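Local coordinates for ABC transporter, substrate-binding protein (Clostridium perfringens, PDB 4EDP) that probably captures a small solute outside the cell and delivers it to the membrane components of an ABC transporter, as other bacterial solute-binding proteins do, at residues R75-K78 with M79-P83; S118-N121 with E122-S126; K271-K274 with N275-L278; N336-M339 with D340-N344. All coordinates share one frame; numbering follows the deposited sequence.

Interaction 1: residues R75-K78 with M79-P83; sequences RLTK and MKNNP
The last turns of helix 72-81, an alpha-helix of a periplasmic-binding-protein fold, bring R75, L76 and T77 against M79, K80 and N81. Three main-chain bonds of the i to i+4 kind join them: M79 N to R75 O at 3.2 Å, nearly straight at 171°, K80 N to L76 O at 3.0 Å, and N81 N to T77 O at 3.2 Å. N81 N also reaches K78 O, but weakly.

L76 and K80 share one flank, where the lysine's methylenes pass obliquely over the leucine branch; K80 CD comes to 3.9 Å from L76 CG. This flank faces helix 94-103, with L76 on F96 and Q99 and K80 on A103. On the buried flank, M79 has CG between its own N and carbonyl carbon (chi1 66°), and the bend at chi3 folds the methyl CE back to 3.5 Å from R75 O. The M79 side chain touches T90 of strand 89-93, and also I87 and F106.

The helix follows strand 65-69 and packs beside the sheet of its domain. R75 sends its guanidinium group away to G70, Y91 and S40 and makes a cation-pi contact with W42, while K78, in one of two conformers, forms a salt bridge with D68. On the exposed flank T77 and N81 point the same way, T77 CG2 lying 4.0 Å from N81 ND2.

Interaction 2: residues S118-N121 with E122-S126; sequences SEMN and EKAKS
A124 N donates to N121 OD1 over 2.9 Å, an almost straight bond at 169° that comes in tilted from the plane of the amide. Here an asparagine side chain bonds the backbone N three residues on, in the turn that leads into helix 125-130. K123 N lies 3.2 Å from the same OD1. The group is swung there by chi1 of 64°, which sets CG between the backbone N and the carbonyl carbon of N121 and folds the amide back over the start of the turn.

The main chain closes the same turn, K125 N binding N121 O at 3.0 Å. In one of its two conformers K125 then doubles back along the incoming loop, its chain fully extended beyond CG. Its CG lies 3.7 Å from M120 CB and its CE passes M120 O, bringing K125 NZ to 2.9 Å from S118 O; the nitrogen sits above the carbonyl plane there, 48° out of it.

M120 is buried, its methyl CE 3.8 Å from A124 CB, in a patch completed by T127, V128, P134 and L287. A124 also rests on V304 and on F264 of strand 262-269, so the turn is seated against the sheet. Further along, K123 O takes two donors from one residue, S126 N at 3.1 Å and S126 OG at 2.7 Å.

Interaction 3: residues K271-K274 with N275-L278; sequences KNSK and NKDL. With ACT (acetate ion), chain H.
S273 OG accepts a bond from the backbone N of N275 at 3.0 Å, in the compact half of a loop that hands strand 262-269 on to helix 276-286. The bond is well aligned at 161°, and OG reaches it because it lies opposite the backbone N of S273 (chi1 177°) and so is directed along the chain. N275 occupies the N-cap position but makes no capping bond with its side chain; instead its ND2 and S273 OG both bind D88 OD1, which ties the buried serine and the helix start to the neighbouring loop.

K276, the first helical residue, lays its extended chain back over the loop, CG 3.9 Å from S273 OG and CE 3.5 Å from S273 O. Its NZ ends on K271 O at 3.1 Å and forms a salt bridge with D107.

The outer side is more exposed and lysine-rich. K274 is nevertheless held there, its NZ 2.6 Å from N272 O, with a weak second bond to N272 OD1. K271 points the other way, where NZ binds G104 O and an acetate ion, probably from the crystallisation liquor and also held by Y132; K271 NZ to acetate OXT measures 3.0 Å.

Interaction 4: residues N336-M339 with D340-N344; sequences NSVM and DQWVN
Helix 332-350 is kinked here, since the N atoms of D340 and Q341 have no bond to the turn before, and regular bonding resumes with W342 N to V338 O at 2.9 Å and V343 N to M339 O at 2.8 Å. This is a long C-terminal alpha-helix of the binding-protein fold, and a water takes part at its break: it accepts D340 N at 2.9 Å and donates weakly to N336 O, supplying the amide with a partner where the helix does not.

V338 and W342, one turn apart, carry the buried side. The methyl CG2 of V338 sits over one face of the indole in a CH-pi contact, 3.7 Å from the centroid of the five-membered ring and 22° off its normal; its nearest ring atom is W342 CE2, at 3.5 Å. Chi1 of -67° at V338 puts CG2 between the backbone N and the carbonyl carbon, facing the ring. The indole is fixed further by its NE1, which binds N197 O, and by F202 of helix 199-208, which meets it edge-to-face. Q341 reaches the same helix through E199.

M339 and V343 meet more loosely on another flank, where both also touch I173. In one of its two conformers M339 is bent at chi2, 61°, and straight beyond, which carries its methyl CE to 4.2 Å from V343 CG2.

Along the chain the four contacts come in series, 1 to 4, each a local contact within one continuous stretch. Interactions 1 and 3 are neighbours, centres about 17 Å apart, and touch through P83 O and N272 ND2, at 4.1 Å. Strand 262-269, which pairs with 89-93, relates three of them: interaction 1 packs against its partner 89-93, interaction 2 rests on it, and interaction 3 follows its end. Interactions 1 and 2 lie farther apart, about 29 Å between centres. Interactions 3 and 4 have centres about 33 Å apart; helix 332-350 of interaction 4 contacts both helix 94-103 and helix 199-208, consistent with bridging the two lobes of a solute-binding protein.

Interaction 1: residues R75-K78 with M79-P83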
ATOM      1  N   ARG A  75      -3.822 -16.587   2.886  1.00 25.00           N
ATOM      2  CA  ARG A  75      -5.097 -16.593   2.182  1.00 25.05           C
ATOM      3  C   ARG A  75      -4.878 -16.846   0.688  1.00 24.71           C
ATOM      4  O   ARG A  75      -5.573 -17.666   0.091  1.00 25.79           O
ATOM      5  CB  ARG A  75      -5.873 -15.296   2.423  1.00 22.57           C
ATOM      6  CG  ARG A  75      -6.312 -15.166   3.866  1.00 25.56           C
ATOM      7  CD  ARG A  75      -7.192 -13.973   4.154  1.00 24.26           C
ATOM      8  NE  ARG A  75      -6.519 -12.682   3.992  1.00 22.27           N
ATOM      9  CZ  ARG A  75      -6.646 -11.894   2.935  1.00 20.07           C
ATOM     10  NH1 ARG A  75      -6.001 -10.734   2.901  1.00 22.98           N
ATOM     11  NH2 ARG A  75      -7.424 -12.250   1.924  1.00 19.34           N
ATOM     12  N   LEU A  76      -3.911 -16.151   0.091  1.00 24.68           N
ATOM     13  CA  LEU A  76      -3.627 -16.339  -1.333  1.00 24.41           C
ATOM     14  C   LEU A  76      -3.161 -17.766  -1.637  1.00 25.28           C
ATOM     15  O   LEU A  76      -3.601 -18.381  -2.597  1.00 24.97           O
ATOM     16  CB  LEU A  76      -2.565 -15.349  -1.820  1.00 23.41           C
ATOM     17  CG  LEU A  76      -2.196 -15.528  -3.302  1.00 24.25           C
ATOM     18  CD1 LEU A  76      -3.428 -15.351  -4.199  1.00 25.32           C
ATOM     19  CD2 LEU A  76      -1.073 -14.580  -3.723  1.00 25.50           C
ATOM     20  N   THR A  77      -2.261 -18.285  -0.822  1.00 27.35           N
ATOM     21  CA  THR A  77      -1.745 -19.634  -1.035  1.00 28.80           C
ATOM     22  C   THR A  77      -2.849 -20.678  -0.995  1.00 29.16           C
ATOM     23  O   THR A  77      -2.895 -21.572  -1.851  1.00 29.50           O
ATOM     24  CB  THR A  77      -0.676 -19.991   0.008  1.00 30.06           C
ATOM     25  OG1 THR A  77       0.395 -19.043  -0.086  1.00 32.19           O
ATOM     26  CG2 THR A  77      -0.145 -21.401  -0.217  1.00 33.98           C
ATOM     27  N   LYS A  78      -3.744 -20.555  -0.017  0.50 29.11           N
ATOM     28  CA  LYS A  78      -4.836 -21.509   0.134  0.50 30.24           C
ATOM     29  C   LYS A  78      -5.742 -21.522  -1.092  0.50 29.35           C
ATOM     30  O   LYS A  78      -6.030 -22.588  -1.633  0.50 30.62           O
ATOM     31  CB  LYS A  78      -5.658 -21.225   1.401  0.50 30.73           C
ATOM     32  CG  LYS A  78      -6.635 -22.347   1.747  0.50 32.80           C
ATOM     33  CD  LYS A  78      -7.417 -22.117   3.047  0.50 33.71           C
ATOM     34  CE  LYS A  78      -8.370 -20.941   2.941  0.50 33.30           C
ATOM     35  NZ  LYS A  78      -9.222 -20.781   4.142  0.50 34.42           N
ATOM     36  N   MET A  79      -6.175 -20.347  -1.543  1.00 28.03           N
ATOM     37  CA  MET A  79      -7.070 -20.279  -2.708  1.00 28.11           C
ATOM     38  C   MET A  79      -6.388 -20.698  -4.017  1.00 28.32           C
ATOM     39  O   MET A  79      -7.048 -21.262  -4.877  1.00 28.28           O
ATOM     40  CB  MET A  79      -7.808 -18.928  -2.827  1.00 27.43           C
ATOM     41  CG  MET A  79      -6.972 -17.698  -3.107  1.00 27.11           C
ATOM     42  SD  MET A  79      -7.967 -16.166  -3.067  1.00 26.00           S
ATOM     43  CE  MET A  79      -8.331 -15.993  -1.318  1.00 27.71           C
ATOM     44  N   LYS A  80      -5.085 -20.457  -4.171  1.00 29.72           N
ATOM     45  CA  LYS A  80      -4.370 -20.900  -5.385  1.00 31.55           C
ATOM     46  C   LYS A  80      -4.273 -22.426  -5.465  1.00 33.92           C
ATOM     47  O   LYS A  80      -4.252 -23.003  -6.554  1.00 35.22           O
ATOM     48  CB  LYS A  80      -2.942 -20.346  -5.446  1.00 31.64           C
ATOM     49  CG  LYS A  80      -2.834 -18.876  -5.766  1.00 33.96           C
ATOM     50  CD  LYS A  80      -1.372 -18.410  -5.757  1.00 36.73           C
ATOM     51  CE  LYS A  80      -0.527 -19.128  -6.795  1.00 38.33           C
ATOM     52  NZ  LYS A  80       0.864 -18.633  -6.779  1.00 39.11           N
ATOM     53  N   ASN A  81      -4.203 -23.078  -4.313  1.00 35.08           N
ATOM     54  CA  ASN A  81      -4.066 -24.531  -4.276  1.00 36.66           C
ATOM     55  C   ASN A  81      -5.347 -25.305  -4.014  1.00 36.95           C
ATOM     56  O   ASN A  81      -5.335 -26.534  -4.012  1.00 38.31           O
ATOM     57  CB  ASN A  81      -3.019 -24.925  -3.235  1.00 38.46           C
ATOM     58  CG  ASN A  81      -1.621 -24.506  -3.633  1.00 41.25           C
ATOM     59  OD1 ASN A  81      -1.359 -24.199  -4.800  1.00 44.62           O
ATOM     60  ND2 ASN A  81      -0.710 -24.504  -2.672  1.00 43.95           N
ATOM     61  N   ASN A  82      -6.452 -24.604  -3.801  1.00 35.35           N
ATOM     62  CA  ASN A  82      -7.716 -25.272  -3.537  1.00 36.21           C
ATOM     63  C   ASN A  82      -8.548 -25.308  -4.809  1.00 36.26           C
ATOM     64  O   ASN A  82      -8.956 -24.276  -5.302  1.00 35.06           O
ATOM     65  CB  ASN A  82      -8.479 -24.552  -2.423  1.00 35.34           C
ATOM     66  CG  ASN A  82      -9.775 -25.259  -2.040  1.00 35.57           C
ATOM     67  OD1 ASN A  82     -10.125 -26.294  -2.601  1.00 35.01           O
ATOM     68  ND2 ASN A  82     -10.488 -24.693  -1.078  1.00 36.44           N
ATOM     69  N   PRO A  83      -8.799 -26.511  -5.350  1.00 39.01           N
ATOM     70  CA  PRO A  83      -9.606 -26.582  -6.572  1.00 39.07           C
ATOM     71  C   PRO A  83     -11.081 -26.203  -6.351  1.00 38.29           C
ATOM     72  O   PRO A  83     -11.758 -25.765  -7.292  1.00 39.59           O
ATOM     73  CB  PRO A  83      -9.486 -28.050  -6.988  1.00 41.12           C
ATOM     74  CG  PRO A  83      -9.191 -28.799  -5.735  1.00 42.97           C
ATOM     75  CD  PRO A  83      -8.420 -27.842  -4.845  1.00 41.09           C
TER

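Interaction 2: residues S118-N121 with E122-S126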
ATOM      1  N   SER A 118     -16.172   5.234 -11.243  1.00 15.66           N
ATOM      2  CA  SER A 118     -16.023   6.525 -11.934  1.00 15.71           C
ATOM      3  C   SER A 118     -15.565   7.614 -10.971  1.00 16.89           C
ATOM      4  O   SER A 118     -15.012   8.636 -11.399  1.00 17.56           O
ATOM      5  CB  SER A 118     -17.324   6.971 -12.617  1.00 17.99           C
ATOM      6  OG  SER A 118     -18.322   7.391 -11.677  1.00 17.13           O
ATOM      7  N   GLU A 119     -15.772   7.392  -9.679  1.00 15.29           N
ATOM      8  CA  GLU A 119     -15.415   8.384  -8.668  1.00 16.58           C
ATOM      9  C   GLU A 119     -14.004   8.217  -8.090  1.00 16.25           C
ATOM     10  O   GLU A 119     -13.571   9.015  -7.269  1.00 17.27           O
ATOM     11  CB  GLU A 119     -16.489   8.382  -7.564  1.00 16.39           C
ATOM     12  CG  GLU A 119     -17.852   8.802  -8.091  1.00 22.29           C
ATOM     13  CD  GLU A 119     -18.989   8.711  -7.079  1.00 28.30           C
ATOM     14  OE1 GLU A 119     -18.777   8.443  -5.876  1.00 27.00           O
ATOM     15  OE2 GLU A 119     -20.132   8.904  -7.517  1.00 32.90           O
ATOM     16  N   MET A 120     -13.270   7.211  -8.549  1.00 15.24           N
ATOM     17  CA  MET A 120     -11.918   6.964  -8.070  1.00 14.39           C
ATOM     18  C   MET A 120     -10.985   8.079  -8.525  1.00 14.53           C
ATOM     19  O   MET A 120     -11.194   8.673  -9.592  1.00 13.17           O
ATOM     20  CB  MET A 120     -11.422   5.599  -8.573  1.00 14.66           C
ATOM     21  CG  MET A 120     -12.149   4.417  -7.872  1.00 17.31           C
ATOM     22  SD  MET A 120     -11.896   2.778  -8.595  1.00 19.23           S
ATOM     23  CE  MET A 120     -10.172   2.464  -8.155  1.00 15.64           C
ATOM     24  N   ASN A 121      -9.977   8.388  -7.715  1.00 13.29           N
ATOM     25  CA  ASN A 121      -9.023   9.424  -8.099  1.00 13.75           C
ATOM     26  C   ASN A 121      -8.181   8.859  -9.251  1.00 14.63           C
ATOM     27  O   ASN A 121      -8.150   7.650  -9.448  1.00 11.73           O
ATOM     28  CB  ASN A 121      -8.209   9.924  -6.900  1.00 15.45           C
ATOM     29  CG  ASN A 121      -7.334   8.865  -6.282  1.00 14.44           C
ATOM     30  OD1 ASN A 121      -6.502   8.251  -6.956  1.00 15.65           O
ATOM     31  ND2 ASN A 121      -7.444   8.714  -4.958  1.00 15.48           N
ATOM     32  N   GLU A 122      -7.529   9.735 -10.013  1.00 15.51           N
ATOM     33  CA  GLU A 122      -6.771   9.315 -11.184  1.00 17.93           C
ATOM     34  C   GLU A 122      -5.698   8.267 -10.898  1.00 16.41           C
ATOM     35  O   GLU A 122      -5.491   7.370 -11.712  1.00 17.57           O
ATOM     36  CB  GLU A 122      -6.121  10.518 -11.853  1.00 20.59           C
ATOM     37  CG  GLU A 122      -5.418  10.144 -13.145  1.00 28.19           C
ATOM     38  CD  GLU A 122      -4.610  11.265 -13.734  1.00 36.57           C
ATOM     39  OE1 GLU A 122      -4.899  12.429 -13.412  1.00 40.51           O
ATOM     40  OE2 GLU A 122      -3.685  10.968 -14.535  1.00 43.33           O
ATOM     41  N   LYS A 123      -5.003   8.369  -9.767  1.00 14.92           N
ATOM     42  CA  LYS A 123      -3.987   7.364  -9.443  1.00 14.58           C
ATOM     43  C   LYS A 123      -4.596   5.973  -9.190  1.00 13.81           C
ATOM     44  O   LYS A 123      -4.085   4.960  -9.696  1.00 12.57           O
ATOM     45  CB  LYS A 123      -3.138   7.787  -8.244  1.00 14.63           C
ATOM     46  CG  LYS A 123      -2.463   9.111  -8.405  1.00 18.24           C
ATOM     47  CD  LYS A 123      -1.549   9.176  -9.580  1.00 21.26           C
ATOM     48  CE  LYS A 123      -1.013  10.586  -9.722  1.00 26.08           C
ATOM     49  NZ  LYS A 123      -0.186  10.719 -10.925  1.00 29.41           N
ATOM     50  N   ALA A 124      -5.663   5.929  -8.399  1.00 13.14           N
ATOM     51  CA  ALA A 124      -6.349   4.671  -8.087  1.00 13.08           C
ATOM     52  C   ALA A 124      -6.943   4.062  -9.370  1.00 12.36           C
ATOM     53  O   ALA A 124      -7.061   2.838  -9.484  1.00 13.18           O
ATOM     54  CB  ALA A 124      -7.442   4.904  -6.981  1.00 12.63           C
ATOM     55  N   LYS A 125      -7.321   4.896 -10.334  0.60 12.72           N
ATOM     56  CA  LYS A 125      -7.874   4.377 -11.588  0.60 13.33           C
ATOM     57  C   LYS A 125      -6.875   3.529 -12.375  0.60 13.33           C
ATOM     58  O   LYS A 125      -7.255   2.791 -13.275  0.60 13.31           O
ATOM     59  CB  LYS A 125      -8.514   5.483 -12.425  0.60 13.70           C
ATOM     60  CG  LYS A 125      -9.894   5.855 -11.910  0.60 14.66           C
ATOM     61  CD  LYS A 125     -10.489   7.041 -12.654  0.60 14.22           C
ATOM     62  CE  LYS A 125     -11.934   7.276 -12.244  0.60 12.97           C
ATOM     63  NZ  LYS A 125     -12.532   8.503 -12.857  0.60 15.07           N
ATOM     64  N   SER A 126      -5.592   3.604 -12.028  1.00 13.85           N
ATOM     65  CA  SER A 126      -4.624   2.705 -12.658  1.00 13.67           C
ATOM     66  C   SER A 126      -5.039   1.221 -12.434  1.00 13.65           C
ATOM     67  O   SER A 126      -4.785   0.365 -13.283  1.00 14.46           O
ATOM     68  CB  SER A 126      -3.222   2.966 -12.105  1.00 15.34           C
ATOM     69  OG  SER A 126      -3.157   2.678 -10.718  1.00 15.87           O
TER

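Interaction 3: residues K271-K274 with N275-L278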
ATOM      1  N   LYS A 271     -12.870 -16.307  -9.518  1.00 23.49           N
ATOM      2  CA  LYS A 271     -13.370 -16.922 -10.731  1.00 25.57           C
ATOM      3  C   LYS A 271     -14.330 -18.086 -10.448  1.00 27.31           C
ATOM      4  O   LYS A 271     -15.279 -18.305 -11.208  1.00 27.56           O
ATOM      5  CB  LYS A 271     -12.175 -17.359 -11.582  1.00 27.03           C
ATOM      6  CG  LYS A 271     -12.519 -17.867 -12.955  1.00 32.16           C
ATOM      7  CD  LYS A 271     -11.255 -18.088 -13.789  1.00 36.52           C
ATOM      8  CE  LYS A 271     -10.538 -16.783 -14.085  1.00 38.22           C
ATOM      9  NZ  LYS A 271      -9.296 -17.001 -14.886  1.00 42.91           N
ATOM     10  N   ASN A 272     -14.121 -18.790  -9.337  1.00 27.82           N
ATOM     11  CA  ASN A 272     -14.964 -19.934  -8.987  1.00 30.99           C
ATOM     12  C   ASN A 272     -16.252 -19.522  -8.240  1.00 30.97           C
ATOM     13  O   ASN A 272     -17.096 -20.362  -7.930  1.00 31.81           O
ATOM     14  CB  ASN A 272     -14.141 -20.938  -8.157  1.00 32.63           C
ATOM     15  CG  ASN A 272     -14.791 -22.314  -8.060  1.00 37.95           C
ATOM     16  OD1 ASN A 272     -15.371 -22.810  -9.026  1.00 42.19           O
ATOM     17  ND2 ASN A 272     -14.663 -22.955  -6.897  1.00 39.33           N
ATOM     18  N   SER A 273     -16.416 -18.229  -7.966  1.00 29.22           N
ATOM     19  CA  SER A 273     -17.606 -17.748  -7.270  1.00 28.71           C
ATOM     20  C   SER A 273     -18.907 -18.103  -7.973  1.00 30.13           C
ATOM     21  O   SER A 273     -19.001 -18.037  -9.198  1.00 30.00           O
ATOM     22  CB  SER A 273     -17.565 -16.231  -7.116  1.00 27.10           C
ATOM     23  OG  SER A 273     -18.752 -15.765  -6.501  1.00 25.58           O
ATOM     24  N   LYS A 274     -19.905 -18.458  -7.168  1.00 31.61           N
ATOM     25  CA  LYS A 274     -21.243 -18.788  -7.635  1.00 32.27           C
ATOM     26  C   LYS A 274     -22.215 -17.694  -7.185  1.00 31.24           C
ATOM     27  O   LYS A 274     -23.421 -17.901  -7.153  1.00 32.95           O
ATOM     28  CB  LYS A 274     -21.676 -20.148  -7.065  1.00 35.06           C
ATOM     29  CG  LYS A 274     -20.713 -21.292  -7.379  1.00 39.18           C
ATOM     30  CD  LYS A 274     -20.491 -21.462  -8.888  1.00 44.59           C
ATOM     31  CE  LYS A 274     -19.627 -22.699  -9.215  1.00 48.79           C
ATOM     32  NZ  LYS A 274     -18.236 -22.609  -8.679  1.00 48.90           N
ATOM     33  N   ASN A 275     -21.673 -16.526  -6.832  1.00 29.29           N
ATOM     34  CA  ASN A 275     -22.459 -15.386  -6.375  1.00 28.52           C
ATOM     35  C   ASN A 275     -21.871 -14.093  -6.957  1.00 26.71           C
ATOM     36  O   ASN A 275     -21.714 -13.102  -6.257  1.00 25.80           O
ATOM     37  CB  ASN A 275     -22.381 -15.310  -4.847  1.00 29.11           C
ATOM     38  CG  ASN A 275     -22.920 -16.554  -4.162  1.00 33.46           C
ATOM     39  OD1 ASN A 275     -24.099 -16.880  -4.286  1.00 36.38           O
ATOM     40  ND2 ASN A 275     -22.067 -17.227  -3.393  1.00 36.13           N
ATOM     41  N   LYS A 276     -21.557 -14.087  -8.241  1.00 26.11           N
ATOM     42  CA  LYS A 276     -20.904 -12.909  -8.836  1.00 25.15           C
ATOM     43  C   LYS A 276     -21.733 -11.626  -8.889  1.00 24.72           C
ATOM     44  O   LYS A 276     -21.194 -10.534  -8.699  1.00 23.01           O
ATOM     45  CB  LYS A 276     -20.315 -13.267 -10.198  1.00 24.74           C
ATOM     46  CG  LYS A 276     -19.201 -14.302 -10.067  1.00 24.91           C
ATOM     47  CD  LYS A 276     -18.571 -14.639 -11.401  1.00 25.85           C
ATOM     48  CE  LYS A 276     -17.446 -15.625 -11.238  1.00 25.17           C
ATOM     49  NZ  LYS A 276     -16.869 -15.980 -12.575  1.00 26.65           N
ATOM     50  N   ASP A 277     -23.036 -11.723  -9.131  1.00 25.99           N
ATOM     51  CA  ASP A 277     -23.845 -10.502  -9.160  1.00 26.45           C
ATOM     52  C   ASP A 277     -23.751  -9.777  -7.820  1.00 25.39           C
ATOM     53  O   ASP A 277     -23.559  -8.558  -7.788  1.00 23.96           O
ATOM     54  CB  ASP A 277     -25.298 -10.808  -9.499  1.00 29.26           C
ATOM     55  CG  ASP A 277     -25.475 -11.208 -10.939  1.00 32.78           C
ATOM     56  OD1 ASP A 277     -24.592 -10.871 -11.755  1.00 39.42           O
ATOM     57  OD2 ASP A 277     -26.497 -11.838 -11.256  1.00 41.87           O
ATOM     58  N   LEU A 278     -23.863 -10.533  -6.726  1.00 23.96           N
ATOM     59  CA  LEU A 278     -23.775  -9.973  -5.383  1.00 24.78           C
ATOM     60  C   LEU A 278     -22.348  -9.441  -5.133  1.00 22.98           C
ATOM     61  O   LEU A 278     -22.158  -8.422  -4.456  1.00 22.39           O
ATOM     62  CB  LEU A 278     -24.120 -11.048  -4.345  1.00 26.00           C
ATOM     63  CG  LEU A 278     -24.287 -10.610  -2.893  1.00 28.61           C
ATOM     64  CD1 LEU A 278     -25.501  -9.698  -2.750  1.00 28.13           C
ATOM     65  CD2 LEU A 278     -24.434 -11.823  -1.966  1.00 28.27           C
TER
HETATM   66  C   ACT H 406      -6.614 -14.537 -16.231  0.70 40.65           C
HETATM   67  O   ACT H 406      -7.533 -13.694 -16.303  0.70 40.09           O
HETATM   68  OXT ACT H 406      -6.988 -15.728 -16.240  0.70 40.78           O
HETATM   69  CH3 ACT H 406      -5.162 -14.157 -16.142  0.70 40.59           C

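Interaction 4: residues N336-M339 with D340-N344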
ATOM      1  N   ASN A 336       6.608  -7.856  -9.871  1.00 17.66           N
ATOM      2  CA  ASN A 336       6.546  -9.244  -9.442  1.00 18.52           C
ATOM      3  C   ASN A 336       7.343 -10.153 -10.380  1.00 19.05           C
ATOM      4  O   ASN A 336       7.866 -11.178  -9.927  1.00 19.78           O
ATOM      5  CB  ASN A 336       5.103  -9.733  -9.280  1.00 18.34           C
ATOM      6  CG  ASN A 336       4.444  -9.185  -8.031  1.00 18.95           C
ATOM      7  OD1 ASN A 336       5.111  -8.614  -7.168  1.00 20.38           O
ATOM      8  ND2 ASN A 336       3.132  -9.356  -7.926  1.00 17.39           N
ATOM      9  N   SER A 337       7.451  -9.790 -11.664  1.00 19.61           N
ATOM     10  CA  SER A 337       8.209 -10.602 -12.625  1.00 21.34           C
ATOM     11  C   SER A 337       9.721 -10.566 -12.364  1.00 21.25           C
ATOM     12  O   SER A 337      10.451 -11.441 -12.838  1.00 22.01           O
ATOM     13  CB  SER A 337       7.942 -10.197 -14.094  1.00 22.59           C
ATOM     14  OG  SER A 337       8.597  -8.979 -14.453  1.00 20.66           O
ATOM     15  N   VAL A 338      10.195  -9.559 -11.634  1.00 19.15           N
ATOM     16  CA  VAL A 338      11.610  -9.434 -11.319  1.00 19.55           C
ATOM     17  C   VAL A 338      11.904  -9.465  -9.809  1.00 19.72           C
ATOM     18  O   VAL A 338      13.034  -9.266  -9.403  1.00 18.28           O
ATOM     19  CB  VAL A 338      12.217  -8.107 -11.891  1.00 18.64           C
ATOM     20  CG1 VAL A 338      12.243  -8.123 -13.427  1.00 22.05           C
ATOM     21  CG2 VAL A 338      11.486  -6.855 -11.372  1.00 17.58           C
ATOM     22  N   MET A 339      10.895  -9.790  -9.010  0.50 20.89           N
ATOM     23  CA  MET A 339      11.029  -9.764  -7.554  0.50 22.12           C
ATOM     24  C   MET A 339      12.120 -10.697  -7.007  0.50 22.52           C
ATOM     25  O   MET A 339      12.862 -10.310  -6.109  0.50 22.16           O
ATOM     26  CB  MET A 339       9.677 -10.069  -6.901  0.50 23.33           C
ATOM     27  CG  MET A 339       9.598  -9.617  -5.442  0.50 26.59           C
ATOM     28  SD  MET A 339       9.832  -7.826  -5.278  0.50 30.97           S
ATOM     29  CE  MET A 339       9.740  -7.666  -3.487  0.50 28.35           C
ATOM     30  N   ASP A 340      12.227 -11.914  -7.535  1.00 23.68           N
ATOM     31  CA  ASP A 340      13.246 -12.847  -7.051  1.00 24.83           C
ATOM     32  C   ASP A 340      14.642 -12.243  -7.272  1.00 23.56           C
ATOM     33  O   ASP A 340      15.515 -12.307  -6.397  1.00 24.30           O
ATOM     34  CB  ASP A 340      13.134 -14.227  -7.713  1.00 28.00           C
ATOM     35  CG  ASP A 340      11.895 -14.997  -7.267  1.00 30.92           C
ATOM     36  OD1 ASP A 340      11.255 -14.618  -6.261  1.00 35.22           O
ATOM     37  OD2 ASP A 340      11.569 -16.003  -7.926  1.00 38.31           O
ATOM     38  N   GLN A 341      14.837 -11.641  -8.430  1.00 22.21           N
ATOM     39  CA  GLN A 341      16.099 -10.993  -8.762  1.00 23.64           C
ATOM     40  C   GLN A 341      16.352  -9.830  -7.802  1.00 21.55           C
ATOM     41  O   GLN A 341      17.456  -9.688  -7.262  1.00 22.88           O
ATOM     42  CB  GLN A 341      16.067 -10.483 -10.205  1.00 23.12           C
ATOM     43  CG  GLN A 341      17.339  -9.782 -10.683  1.00 28.23           C
ATOM     44  CD  GLN A 341      17.257  -9.369 -12.158  1.00 34.30           C
ATOM     45  OE1 GLN A 341      16.405  -9.848 -12.895  1.00 38.53           O
ATOM     46  NE2 GLN A 341      18.152  -8.479 -12.588  1.00 37.60           N
ATOM     47  N   TRP A 342      15.321  -9.023  -7.577  1.00 19.35           N
ATOM     48  CA  TRP A 342      15.422  -7.860  -6.679  1.00 17.57           C
ATOM     49  C   TRP A 342      15.766  -8.253  -5.255  1.00 17.94           C
ATOM     50  O   TRP A 342      16.646  -7.654  -4.640  1.00 18.28           O
ATOM     51  CB  TRP A 342      14.138  -7.045  -6.734  1.00 16.23           C
ATOM     52  CG  TRP A 342      14.051  -6.151  -7.936  1.00 16.95           C
ATOM     53  CD1 TRP A 342      14.745  -6.276  -9.111  1.00 17.83           C
ATOM     54  CD2 TRP A 342      13.122  -5.072  -8.137  1.00 13.94           C
ATOM     55  NE1 TRP A 342      14.367  -5.294  -9.993  1.00 16.09           N
ATOM     56  CE2 TRP A 342      13.359  -4.551  -9.432  1.00 12.48           C
ATOM     57  CE3 TRP A 342      12.145  -4.477  -7.340  1.00 13.71           C
ATOM     58  CZ2 TRP A 342      12.652  -3.467  -9.935  1.00 11.91           C
ATOM     59  CZ3 TRP A 342      11.439  -3.392  -7.842  1.00 13.71           C
ATOM     60  CH2 TRP A 342      11.687  -2.907  -9.130  1.00 14.92           C
ATOM     61  N   VAL A 343      15.076  -9.253  -4.728  1.00 18.09           N
ATOM     62  CA  VAL A 343      15.365  -9.741  -3.388  1.00 19.16           C
ATOM     63  C   VAL A 343      16.820 -10.235  -3.289  1.00 21.00           C
ATOM     64  O   VAL A 343      17.522  -9.910  -2.341  1.00 20.12           O
ATOM     65  CB  VAL A 343      14.382 -10.842  -2.994  1.00 20.71           C
ATOM     66  CG1 VAL A 343      14.822 -11.509  -1.713  1.00 22.92           C
ATOM     67  CG2 VAL A 343      12.979 -10.252  -2.860  1.00 17.78           C
ATOM     68  N   ASN A 344      17.264 -11.018  -4.270  0.60 22.17           N
ATOM     69  CA  ASN A 344      18.645 -11.502  -4.280  0.60 24.32           C
ATOM     70  C   ASN A 344      19.632 -10.335  -4.274  0.60 23.84           C
ATOM     71  O   ASN A 344      20.544 -10.288  -3.448  0.60 25.82           O
ATOM     72  CB  ASN A 344      18.908 -12.403  -5.491  0.60 25.51           C
ATOM     73  CG  ASN A 344      18.260 -13.767  -5.363  0.60 28.23           C
ATOM     74  OD1 ASN A 344      17.686 -14.096  -4.327  0.60 31.30           O
ATOM     75  ND2 ASN A 344      18.375 -14.583  -6.410  0.60 28.09           N
TER
HETATM   76  O   HOH W   1      10.745 -12.969  -9.803  1.00 37.87           O